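Local coordinates for protein methyltransferase (Pyrococcus horikoshii, PDB 1IXK) that probably methylates cytosine at carbon 5 in RNA, likely tRNA, using S-adenosyl-L-methionine, as an archaeal member of the RsmB/NOP family, at residues D58-L63 and F68-V73; P5-K10 and R31-A36; D9-L14 and L19-Y24; L179-L184 and L233-P238. All blocks are in the same frame, centred on the assembly; numbering follows the deposited sequence.

Contact 1 of 4, residues D58-L63 and F68-V73; sequences DLVKRL and FQFKRV
The backbone N-H of Phe68 returns to the carbonyl of Leu63, with Phe68 N 3.2 Å from Leu63 O, in a bent bond (148° at the hydrogen) whose donor is tilted 35° from the carbonyl plane. It ties helix 56-65 to the start of strand 69-73, an outer strand of the four-stranded antiparallel sheet. Helix, turn and strand here form an alpha/beta unit of the N-terminal domain, consistent with the ferredoxin-like fold assigned to it. Phe70 then points its ring back at the helix. The ring's far end is met in two ways. Val60 comes to the edge, with CG1 3.8 Å from Phe70 CE2 and CG2 3.9 Å from the same carbon; its CG1 is anti to the backbone N (chi1 168°), and both methyls straddle that corner. Leu63 crosses the ring at about a right angle and offers mainly its CB, 3.8 Å from Phe70 CE1. Phe80 of the adjacent strand 79-82 and Phe47 of the next strand in, 46-49, each meet Phe70 edge-to-face. Phe68, in turn, meets Phe87 edge-to-face. Toward the helix its ring edge is used: Leu63 O lies in the ring plane, 3.5 Å from Phe68 CD1.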
# COMPACT_ATOMS: atom_id res chain seq x y z
N ASP A 58 22.76 2.45 12.38
CA ASP A 58 22.83 2.22 13.82
C ASP A 58 21.82 1.20 14.33
O ASP A 58 22.15 0.36 15.17
CB ASP A 58 22.67 3.53 14.59
CG ASP A 58 23.86 4.45 14.44
OD1 ASP A 58 24.99 3.94 14.34
OD2 ASP A 58 23.67 5.69 14.44
N LEU A 59 20.58 1.29 13.85
CA LEU A 59 19.54 0.37 14.28
C LEU A 59 19.90 -1.06 13.90
O LEU A 59 19.74 -1.99 14.70
CB LEU A 59 18.19 0.76 13.66
CG LEU A 59 16.95 -0.06 14.02
CD1 LEU A 59 17.01 -1.43 13.35
CD2 LEU A 59 16.84 -0.21 15.53
N VAL A 60 20.40 -1.24 12.68
CA VAL A 60 20.78 -2.56 12.20
C VAL A 60 21.87 -3.19 13.07
O VAL A 60 21.81 -4.38 13.38
CB VAL A 60 21.28 -2.51 10.74
CG1 VAL A 60 21.95 -3.82 10.36
CG2 VAL A 60 20.10 -2.22 9.81
N LYS A 61 22.86 -2.40 13.45
CA LYS A 61 23.94 -2.91 14.29
C LYS A 61 23.40 -3.34 15.65
O LYS A 61 23.79 -4.38 16.18
CB LYS A 61 25.03 -1.85 14.46
CG LYS A 61 25.74 -1.52 13.17
CD LYS A 61 26.68 -0.33 13.34
CE LYS A 61 27.32 0.05 12.02
NZ LYS A 61 28.10 1.32 12.15
N ARG A 62 22.48 -2.56 16.20
CA ARG A 62 21.89 -2.87 17.49
C ARG A 62 21.10 -4.18 17.48
O ARG A 62 21.22 -4.99 18.39
CB ARG A 62 20.98 -1.73 17.95
CG ARG A 62 21.72 -0.48 18.39
CD ARG A 62 20.76 0.62 18.84
NE ARG A 62 19.80 0.14 19.83
CZ ARG A 62 19.08 0.94 20.62
NH1 ARG A 62 19.22 2.26 20.53
NH2 ARG A 62 18.22 0.43 21.49
N LEU A 63 20.28 -4.37 16.45
CA LEU A 63 19.47 -5.59 16.34
C LEU A 63 20.32 -6.82 16.05
O LEU A 63 20.09 -7.89 16.62
CB LEU A 63 18.39 -5.43 15.26
CG LEU A 63 17.21 -4.53 15.65
CD1 LEU A 63 16.11 -4.61 14.59
CD2 LEU A 63 16.65 -5.00 16.99
N PHE A 68 19.15 -10.87 16.01
CA PHE A 68 18.22 -10.77 14.90
C PHE A 68 18.95 -10.69 13.57
O PHE A 68 20.03 -10.09 13.48
CB PHE A 68 17.32 -9.54 15.05
CG PHE A 68 16.43 -9.58 16.25
CD1 PHE A 68 16.91 -9.18 17.50
CD2 PHE A 68 15.12 -10.02 16.15
CE1 PHE A 68 16.09 -9.22 18.62
CE2 PHE A 68 14.29 -10.07 17.27
CZ PHE A 68 14.77 -9.67 18.51
N GLN A 69 18.38 -11.30 12.54
CA GLN A 69 18.96 -11.25 11.20
C GLN A 69 17.80 -10.89 10.27
O GLN A 69 16.66 -11.26 10.53
CB GLN A 69 19.58 -12.60 10.81
CG GLN A 69 20.68 -13.04 11.77
CD GLN A 69 21.37 -14.32 11.34
OE1 GLN A 69 20.71 -15.29 10.96
NE2 GLN A 69 22.69 -14.34 11.41
N PHE A 70 18.09 -10.16 9.20
CA PHE A 70 17.04 -9.73 8.29
C PHE A 70 17.57 -9.34 6.92
O PHE A 70 18.76 -9.09 6.76
CB PHE A 70 16.31 -8.53 8.91
CG PHE A 70 17.19 -7.65 9.75
CD1 PHE A 70 17.31 -7.87 11.13
CD2 PHE A 70 17.95 -6.63 9.18
CE1 PHE A 70 18.16 -7.10 11.91
CE2 PHE A 70 18.81 -5.85 9.95
CZ PHE A 70 18.91 -6.08 11.32
N LYS A 71 16.66 -9.27 5.95
CA LYS A 71 17.01 -8.90 4.58
C LYS A 71 16.30 -7.60 4.23
O LYS A 71 15.24 -7.30 4.76
CB LYS A 71 16.55 -9.98 3.59
CG LYS A 71 17.10 -11.36 3.85
CD LYS A 71 16.51 -12.35 2.85
CE LYS A 71 14.99 -12.35 2.92
NZ LYS A 71 14.38 -13.29 1.93
N ARG A 72 16.89 -6.83 3.33
CA ARG A 72 16.31 -5.56 2.93
C ARG A 72 15.05 -5.72 2.09
O ARG A 72 14.90 -6.68 1.35
CB ARG A 72 17.33 -4.74 2.14
CG ARG A 72 17.90 -3.55 2.88
CD ARG A 72 16.85 -2.48 3.14
NE ARG A 72 16.19 -2.04 1.91
CZ ARG A 72 16.82 -1.49 0.87
NH1 ARG A 72 18.13 -1.28 0.91
NH2 ARG A 72 16.13 -1.12 -0.20
N VAL A 73 14.12 -4.77 2.23
CA VAL A 73 12.93 -4.79 1.41
C VAL A 73 13.44 -3.94 0.24
O VAL A 73 13.85 -2.79 0.43
CB VAL A 73 11.71 -4.12 2.10
CG1 VAL A 73 11.33 -4.89 3.36
CG2 VAL A 73 12.02 -2.67 2.44

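Contact 2 of 4, residues P5-K10 and R31-A36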
# COMPACT_ATOMS: atom_id res chain seq x y z
N PRO A 5 -9.41 -29.70 -15.32
CA PRO A 5 -10.23 -30.10 -14.18
C PRO A 5 -9.40 -30.13 -12.90
O PRO A 5 -9.90 -29.85 -11.82
CB PRO A 5 -10.72 -31.49 -14.58
CG PRO A 5 -10.80 -31.40 -16.07
CD PRO A 5 -9.51 -30.70 -16.41
N SER A 6 -8.12 -30.46 -13.05
CA SER A 6 -7.20 -30.53 -11.92
C SER A 6 -7.02 -29.17 -11.25
O SER A 6 -7.37 -29.00 -10.08
CB SER A 6 -5.83 -31.05 -12.37
OG SER A 6 -5.93 -32.36 -12.92
N MSE A 7 -6.48 -28.21 -12.00
CA MSE A 7 -6.25 -26.87 -11.46
C MSE A 7 -7.55 -26.28 -10.94
O MSE A 7 -7.58 -25.65 -9.88
CB MSE A 7 -5.65 -25.96 -12.53
CG MSE A 7 -4.98 -24.71 -11.96
SE MSE A 7 -4.19 -23.65 -13.20
CE MSE A 7 -2.82 -24.68 -13.70
N LEU A 8 -8.64 -26.49 -11.68
CA LEU A 8 -9.94 -25.97 -11.28
C LEU A 8 -10.27 -26.50 -9.89
O LEU A 8 -10.55 -25.72 -8.97
CB LEU A 8 -11.01 -26.42 -12.27
CG LEU A 8 -12.46 -26.00 -11.98
CD1 LEU A 8 -12.57 -24.49 -11.95
CD2 LEU A 8 -13.38 -26.59 -13.04
N ASP A 9 -10.23 -27.82 -9.73
CA ASP A 9 -10.52 -28.45 -8.45
C ASP A 9 -9.63 -27.89 -7.33
O ASP A 9 -10.10 -27.64 -6.22
CB ASP A 9 -10.34 -29.96 -8.55
CG ASP A 9 -11.40 -30.61 -9.42
OD1 ASP A 9 -11.27 -31.82 -9.73
OD2 ASP A 9 -12.38 -29.92 -9.78
N LYS A 10 -8.35 -27.70 -7.62
CA LYS A 10 -7.43 -27.16 -6.63
C LYS A 10 -7.88 -25.77 -6.19
O LYS A 10 -7.89 -25.46 -5.00
CB LYS A 10 -6.00 -27.10 -7.17
CG LYS A 10 -5.25 -28.42 -7.05
CD LYS A 10 -3.83 -28.30 -7.56
CE LYS A 10 -3.01 -29.52 -7.16
NZ LYS A 10 -3.64 -30.80 -7.62
N ARG A 31 -0.11 -19.90 -14.02
CA ARG A 31 0.49 -19.22 -12.87
C ARG A 31 -0.59 -18.94 -11.82
O ARG A 31 -0.29 -18.74 -10.65
CB ARG A 31 1.14 -17.90 -13.31
CG ARG A 31 1.84 -17.16 -12.18
CD ARG A 31 2.35 -15.79 -12.61
NE ARG A 31 3.00 -15.09 -11.52
CZ ARG A 31 3.55 -13.88 -11.62
NH1 ARG A 31 3.53 -13.24 -12.78
NH2 ARG A 31 4.13 -13.32 -10.57
N ALA A 32 -1.84 -18.94 -12.26
CA ALA A 32 -2.96 -18.69 -11.36
C ALA A 32 -2.88 -19.56 -10.10
O ALA A 32 -3.05 -19.07 -8.99
CB ALA A 32 -4.28 -18.94 -12.09
N ILE A 33 -2.62 -20.85 -10.28
CA ILE A 33 -2.52 -21.77 -9.15
C ILE A 33 -1.35 -21.41 -8.23
O ILE A 33 -1.48 -21.47 -7.01
CB ILE A 33 -2.37 -23.24 -9.64
CG1 ILE A 33 -2.28 -24.18 -8.43
CG2 ILE A 33 -1.14 -23.38 -10.51
CD1 ILE A 33 -3.52 -24.19 -7.57
N ARG A 34 -0.22 -21.04 -8.82
CA ARG A 34 0.96 -20.68 -8.04
C ARG A 34 0.73 -19.43 -7.19
O ARG A 34 1.24 -19.32 -6.07
CB ARG A 34 2.17 -20.49 -8.96
CG ARG A 34 2.50 -21.74 -9.78
CD ARG A 34 3.95 -21.77 -10.26
NE ARG A 34 4.23 -20.80 -11.31
CZ ARG A 34 3.77 -20.88 -12.56
NH1 ARG A 34 2.99 -21.88 -12.92
NH2 ARG A 34 4.10 -19.95 -13.45
N ILE A 35 -0.04 -18.48 -7.72
CA ILE A 35 -0.34 -17.25 -6.99
C ILE A 35 -1.30 -17.57 -5.85
O ILE A 35 -1.09 -17.14 -4.71
CB ILE A 35 -0.98 -16.21 -7.93
CG1 ILE A 35 0.07 -15.68 -8.91
CG2 ILE A 35 -1.60 -15.07 -7.11
CD1 ILE A 35 -0.52 -14.90 -10.07
N ALA A 36 -2.35 -18.33 -6.15
CA ALA A 36 -3.35 -18.69 -5.16
C ALA A 36 -2.75 -19.46 -3.98
O ALA A 36 -3.02 -19.15 -2.82
CB ALA A 36 -4.46 -19.52 -5.81
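The backbones come nearest at Met7 and Ile33, whose CA atoms are 6.7 Å apart, where helix 5-13 passes helix 31-38 with the two chains running in broadly the same sense. No hydrogen bond spans the gap; one isoleucine fills it. Met7, here a selenomethionine, reaches out nearly straight, CG anti to the backbone N (chi1 -162°), and then bends at its last torsion, so that the selenoether passes obliquely over Ile33. Its CG is 3.8 Å from Ile33 CB, and the curled-back CE rests 3.8 Å from Ile33 CG2, with SE between them at 4.0 Å from Ile33 CB. The other branch of Ile33 serves Lys10, one helical turn on: Ile33 CD1 is 3.8 Å from Lys10 CB and 4.1 Å from Lys10 CD. Lys10 contributes the aliphatic part of its chain, CB and CD, and its ammonium end turns off from helix 31-38. Ile33 is wedged between the two residues, on the outer side of the domain. Helix 18-28 completes the group: Met7 also touches its Phe25, and Ala32 its Tyr24. The arrangement is that of a small bundle of three short consecutive helices at the N-terminus, joined here by apolar side-chain contacts.

Contact 3 of 4, residues D9-L14 and L19-Y24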
# COMPACT_ATOMS: atom_id res chain seq x y z
N ASP A 9 -10.23 -27.82 -9.73
CA ASP A 9 -10.52 -28.45 -8.45
C ASP A 9 -9.63 -27.89 -7.33
O ASP A 9 -10.10 -27.64 -6.22
CB ASP A 9 -10.34 -29.96 -8.55
CG ASP A 9 -11.40 -30.61 -9.42
OD1 ASP A 9 -11.27 -31.82 -9.73
OD2 ASP A 9 -12.38 -29.92 -9.78
N LYS A 10 -8.35 -27.70 -7.62
CA LYS A 10 -7.43 -27.16 -6.63
C LYS A 10 -7.88 -25.77 -6.19
O LYS A 10 -7.89 -25.46 -5.00
CB LYS A 10 -6.00 -27.10 -7.17
CG LYS A 10 -5.25 -28.42 -7.05
CD LYS A 10 -3.83 -28.30 -7.56
CE LYS A 10 -3.01 -29.52 -7.16
NZ LYS A 10 -3.64 -30.80 -7.62
N LEU A 11 -8.26 -24.93 -7.15
CA LEU A 11 -8.72 -23.59 -6.83
C LEU A 11 -10.03 -23.64 -6.06
O LEU A 11 -10.25 -22.85 -5.15
CB LEU A 11 -8.90 -22.77 -8.11
CG LEU A 11 -7.60 -22.35 -8.81
CD1 LEU A 11 -7.93 -21.67 -10.13
CD2 LEU A 11 -6.81 -21.41 -7.91
N LEU A 12 -10.91 -24.57 -6.43
CA LEU A 12 -12.19 -24.71 -5.74
C LEU A 12 -11.96 -25.13 -4.29
O LEU A 12 -12.65 -24.66 -3.39
CB LEU A 12 -13.08 -25.75 -6.43
CG LEU A 12 -13.91 -25.31 -7.64
CD1 LEU A 12 -14.97 -24.32 -7.21
CD2 LEU A 12 -13.02 -24.70 -8.70
N ARG A 13 -10.98 -25.99 -4.06
CA ARG A 13 -10.68 -26.45 -2.71
C ARG A 13 -10.12 -25.33 -1.84
O ARG A 13 -10.38 -25.28 -0.64
CB ARG A 13 -9.71 -27.63 -2.75
CG ARG A 13 -10.29 -28.88 -3.39
CD ARG A 13 -9.37 -30.08 -3.21
NE ARG A 13 -9.87 -31.27 -3.90
CZ ARG A 13 -11.03 -31.86 -3.63
NH1 ARG A 13 -11.83 -31.37 -2.68
NH2 ARG A 13 -11.40 -32.94 -4.30
N LEU A 14 -9.36 -24.42 -2.45
CA LEU A 14 -8.79 -23.31 -1.71
C LEU A 14 -9.88 -22.34 -1.27
O LEU A 14 -9.64 -21.44 -0.48
CB LEU A 14 -7.74 -22.58 -2.54
CG LEU A 14 -6.45 -23.34 -2.83
CD1 LEU A 14 -5.48 -22.42 -3.56
CD2 LEU A 14 -5.83 -23.83 -1.53
N LEU A 19 -16.21 -18.85 -10.79
CA LEU A 19 -16.08 -17.57 -11.48
C LEU A 19 -14.69 -16.97 -11.26
O LEU A 19 -14.01 -16.61 -12.22
CB LEU A 19 -17.14 -16.58 -10.98
CG LEU A 19 -17.04 -15.14 -11.50
CD1 LEU A 19 -17.06 -15.13 -13.03
CD2 LEU A 19 -18.19 -14.32 -10.94
N PHE A 20 -14.28 -16.86 -10.00
CA PHE A 20 -12.97 -16.30 -9.69
C PHE A 20 -11.85 -17.20 -10.20
O PHE A 20 -10.80 -16.71 -10.62
CB PHE A 20 -12.81 -16.09 -8.18
CG PHE A 20 -13.50 -14.86 -7.66
CD1 PHE A 20 -13.08 -14.25 -6.48
CD2 PHE A 20 -14.58 -14.30 -8.34
CE1 PHE A 20 -13.72 -13.12 -5.98
CE2 PHE A 20 -15.23 -13.17 -7.85
CZ PHE A 20 -14.80 -12.57 -6.67
N ALA A 21 -12.06 -18.51 -10.16
CA ALA A 21 -11.06 -19.44 -10.66
C ALA A 21 -10.86 -19.20 -12.15
O ALA A 21 -9.73 -19.17 -12.64
CB ALA A 21 -11.49 -20.88 -10.40
N ASP A 22 -11.97 -19.05 -12.88
CA ASP A 22 -11.90 -18.81 -14.32
C ASP A 22 -11.26 -17.45 -14.60
O ASP A 22 -10.48 -17.31 -15.53
CB ASP A 22 -13.29 -18.88 -14.96
CG ASP A 22 -13.82 -20.30 -15.08
OD1 ASP A 22 -13.00 -21.24 -15.22
OD2 ASP A 22 -15.05 -20.49 -15.05
N ARG A 23 -11.59 -16.46 -13.78
CA ARG A 23 -11.02 -15.13 -13.95
C ARG A 23 -9.50 -15.16 -13.76
O ARG A 23 -8.76 -14.64 -14.60
CB ARG A 23 -11.65 -14.15 -12.95
CG ARG A 23 -12.99 -13.56 -13.40
CD ARG A 23 -13.73 -12.87 -12.26
NE ARG A 23 -12.98 -11.79 -11.62
CZ ARG A 23 -12.94 -10.53 -12.06
NH1 ARG A 23 -13.61 -10.18 -13.15
NH2 ARG A 23 -12.23 -9.62 -11.39
N TYR A 24 -9.04 -15.76 -12.67
CA TYR A 24 -7.61 -15.81 -12.42
C TYR A 24 -6.86 -16.57 -13.50
O TYR A 24 -5.75 -16.18 -13.87
CB TYR A 24 -7.32 -16.40 -11.03
CG TYR A 24 -7.83 -15.53 -9.91
CD1 TYR A 24 -7.97 -14.15 -10.08
CD2 TYR A 24 -8.19 -16.08 -8.67
CE1 TYR A 24 -8.45 -13.34 -9.06
CE2 TYR A 24 -8.67 -15.27 -7.64
CZ TYR A 24 -8.80 -13.90 -7.84
OH TYR A 24 -9.27 -13.09 -6.83
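Leu11 and Ala21 make most of this contact, with CA atoms 6.1 Å apart where helix 5-13 and helix 18-28 cross steeply. The small methyl of Ala21 lets the backbones come this near. Leu11 CD1 lies 3.7 Å from Ala21 CB and 3.9 Å from Ala21 CA, and Leu11 CB is also 3.9 Å from Ala21 CB, so the alanine meets both the root and one branch tip of the leucine. The leucine holds CG anti to its carbonyl carbon (chi1 -72°), and an extended second torsion (chi2 174°) divides its two methyls between two helices: CD1 goes to Ala21, while CD2 packs against Ala36 of helix 31-38, 3.7 Å from Ala36 CB.

Leu12 is a looser neighbour. Its CA-CB bond runs past Ala21, but the second torsion (chi2 -66°) brings CD2 round to 4.5 Å from Ala21 CB, at the margin of the contact. Beyond the contact, Tyr24 meets the ring of Tyr16, and its hydroxyl is hydrogen-bonded to Glu250, which together with Glu252 salt-bridges Arg23. Those acidic residues connect the far side of helix 18-28 to the methyltransferase core, while Phe20 touches Ile218 of helix 215-235. The leucine-on-alanine contact thus belongs to two consecutive helices joined by a short turn and packed at a steep angle, part of the N-terminal three-helix bundle.

Contact 4 of 4, residues L179-L184 and L233-P238; sequences LHIGEL and LEVLKP
Val235 presses against the backbone of Gly182, its CG1 3.7 Å from Gly182 CA. Two connections of the Rossmann-like methyltransferase fold meet here: the 3-10 turns of 179-184, which lead into strand 188-194, and the C-terminal end of helix 215-235, the helix of the beta-alpha-beta crossover between parallel strands 188-194 and 240-246. Val235 packs directly on the main chain at Gly182, where the nearest CA atoms, those of Gly182 and Val235, are 6.2 Å apart. The tight part of the contact is apolar. Val235 sets CG1 anti to its carbonyl carbon (chi1 -60°), which points CG1 at the glycine, while both methyls reach Ile181. The two branched side chains pass at a slant: Val235 CG2 is 4.1 Å from Ile181 CD1, and Val235 CG1 is likewise 4.1 Å from Ile181 CG2. Phe188, at the start of strand 188-194, touches both residues from the sheet side, and Phe149 adds to the cover of Ile181; Val235 also shares a backbone hydrogen bond with Phe188.

Toward solvent the fit relaxes. No hydrogen bond crosses between the segments. The exposed Glu234 extends over the turn, yet its carboxylate is engaged within its own helix, where OE1 forms a salt bridge with Lys231. The turn is held from inside by short-range bonds, with Glu183 N 2.9 Å from His180 O. On the open flank the closest approach of the glutamate is slack: Glu234 OE2 lies 4.3 Å from Gly182 CA.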
# COMPACT_ATOMS: atom_id res chain seq x y z
N LEU A 179 -13.23 11.43 2.45
CA LEU A 179 -14.06 11.90 1.34
C LEU A 179 -14.44 13.37 1.54
O LEU A 179 -14.84 14.04 0.59
CB LEU A 179 -15.32 11.05 1.20
CG LEU A 179 -15.14 9.68 0.53
CD1 LEU A 179 -16.45 8.91 0.55
CD2 LEU A 179 -14.66 9.87 -0.90
N HIS A 180 -14.30 13.87 2.77
CA HIS A 180 -14.63 15.26 3.09
C HIS A 180 -13.39 16.15 2.97
O HIS A 180 -13.43 17.32 3.35
CB HIS A 180 -15.17 15.36 4.52
CG HIS A 180 -16.43 14.59 4.75
ND1 HIS A 180 -17.63 14.93 4.16
CD2 HIS A 180 -16.68 13.49 5.51
CE1 HIS A 180 -18.56 14.08 4.55
NE2 HIS A 180 -18.01 13.20 5.36
N ILE A 181 -12.30 15.59 2.45
CA ILE A 181 -11.06 16.34 2.33
C ILE A 181 -11.25 17.68 1.61
O ILE A 181 -10.59 18.67 1.95
CB ILE A 181 -9.98 15.49 1.61
CG1 ILE A 181 -8.61 16.14 1.76
CG2 ILE A 181 -10.35 15.30 0.14
CD1 ILE A 181 -7.45 15.22 1.39
N GLY A 182 -12.17 17.74 0.66
CA GLY A 182 -12.42 18.98 -0.05
C GLY A 182 -12.93 20.12 0.80
O GLY A 182 -12.76 21.29 0.45
N GLU A 183 -13.56 19.81 1.94
CA GLU A 183 -14.09 20.85 2.81
C GLU A 183 -13.02 21.61 3.57
O GLU A 183 -13.31 22.62 4.22
CB GLU A 183 -15.11 20.24 3.78
CG GLU A 183 -16.43 19.87 3.11
CD GLU A 183 -17.46 19.35 4.09
OE1 GLU A 183 -17.30 18.22 4.59
OE2 GLU A 183 -18.44 20.09 4.36
N LEU A 184 -11.78 21.14 3.50
CA LEU A 184 -10.67 21.79 4.18
C LEU A 184 -10.19 23.00 3.38
O LEU A 184 -9.50 23.87 3.92
CB LEU A 184 -9.51 20.82 4.35
CG LEU A 184 -9.57 19.70 5.40
CD1 LEU A 184 -10.76 18.78 5.14
CD2 LEU A 184 -8.27 18.92 5.35
N LEU A 233 -7.69 13.82 -6.44
CA LEU A 233 -7.17 14.60 -7.55
C LEU A 233 -7.73 16.03 -7.52
O LEU A 233 -7.04 16.98 -7.90
CB LEU A 233 -7.53 13.91 -8.88
CG LEU A 233 -6.79 12.59 -9.12
CD1 LEU A 233 -7.30 11.94 -10.40
CD2 LEU A 233 -5.30 12.84 -9.20
N GLU A 234 -8.96 16.16 -7.03
CA GLU A 234 -9.64 17.45 -6.92
C GLU A 234 -8.89 18.46 -6.04
O GLU A 234 -8.80 19.64 -6.37
CB GLU A 234 -11.05 17.22 -6.36
CG GLU A 234 -11.86 18.49 -6.14
CD GLU A 234 -13.07 18.25 -5.25
OE1 GLU A 234 -13.81 17.28 -5.51
OE2 GLU A 234 -13.27 19.02 -4.29
N VAL A 235 -8.38 17.99 -4.90
CA VAL A 235 -7.67 18.86 -3.98
C VAL A 235 -6.16 18.89 -4.23
O VAL A 235 -5.41 19.57 -3.52
CB VAL A 235 -7.92 18.43 -2.51
CG1 VAL A 235 -9.41 18.51 -2.20
CG2 VAL A 235 -7.40 17.01 -2.29
N LEU A 236 -5.72 18.17 -5.25
CA LEU A 236 -4.30 18.12 -5.58
C LEU A 236 -3.90 19.33 -6.42
O LEU A 236 -4.62 19.73 -7.33
CB LEU A 236 -4.00 16.83 -6.36
CG LEU A 236 -2.54 16.51 -6.64
CD1 LEU A 236 -1.81 16.30 -5.33
CD2 LEU A 236 -2.46 15.25 -7.51
N LYS A 237 -2.75 19.91 -6.11
CA LYS A 237 -2.26 21.07 -6.85
C LYS A 237 -1.80 20.63 -8.24
O LYS A 237 -1.48 19.46 -8.46
CB LYS A 237 -1.06 21.68 -6.14
CG LYS A 237 0.15 20.75 -6.14
CD LYS A 237 1.43 21.42 -5.68
CE LYS A 237 2.60 20.44 -5.77
NZ LYS A 237 3.88 21.05 -5.35
N PRO A 238 -1.79 21.55 -9.21
CA PRO A 238 -1.33 21.15 -10.54
C PRO A 238 0.14 20.77 -10.38
O PRO A 238 0.89 21.44 -9.66
CB PRO A 238 -1.52 22.41 -11.37
CG PRO A 238 -2.71 23.05 -10.71
CD PRO A 238 -2.38 22.90 -9.25

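Contacts 2 and 3 are close neighbours, their centres 6 Å apart: both use helix 5-13, share Asp9 and Lys10, and together join it to the successive helices 18-28 and 31-38. Ala32 CB lies 3.6 Å from Tyr24 O, so the contacts pack directly on each other. Contact 1 follows in the chain, on the four-stranded antiparallel sheet, its centre about 37 Å from that of contact 2. Contact 4 comes last, about 39 Å from contact 1 between centres and across the chain's middle from it. Contacts 1 to 3 thus lie away from the Rossmann-like core that carries the predicted cofactor site, whereas contact 4 lies within it, the Ile181 side chain about 11 Å from that of Asp194.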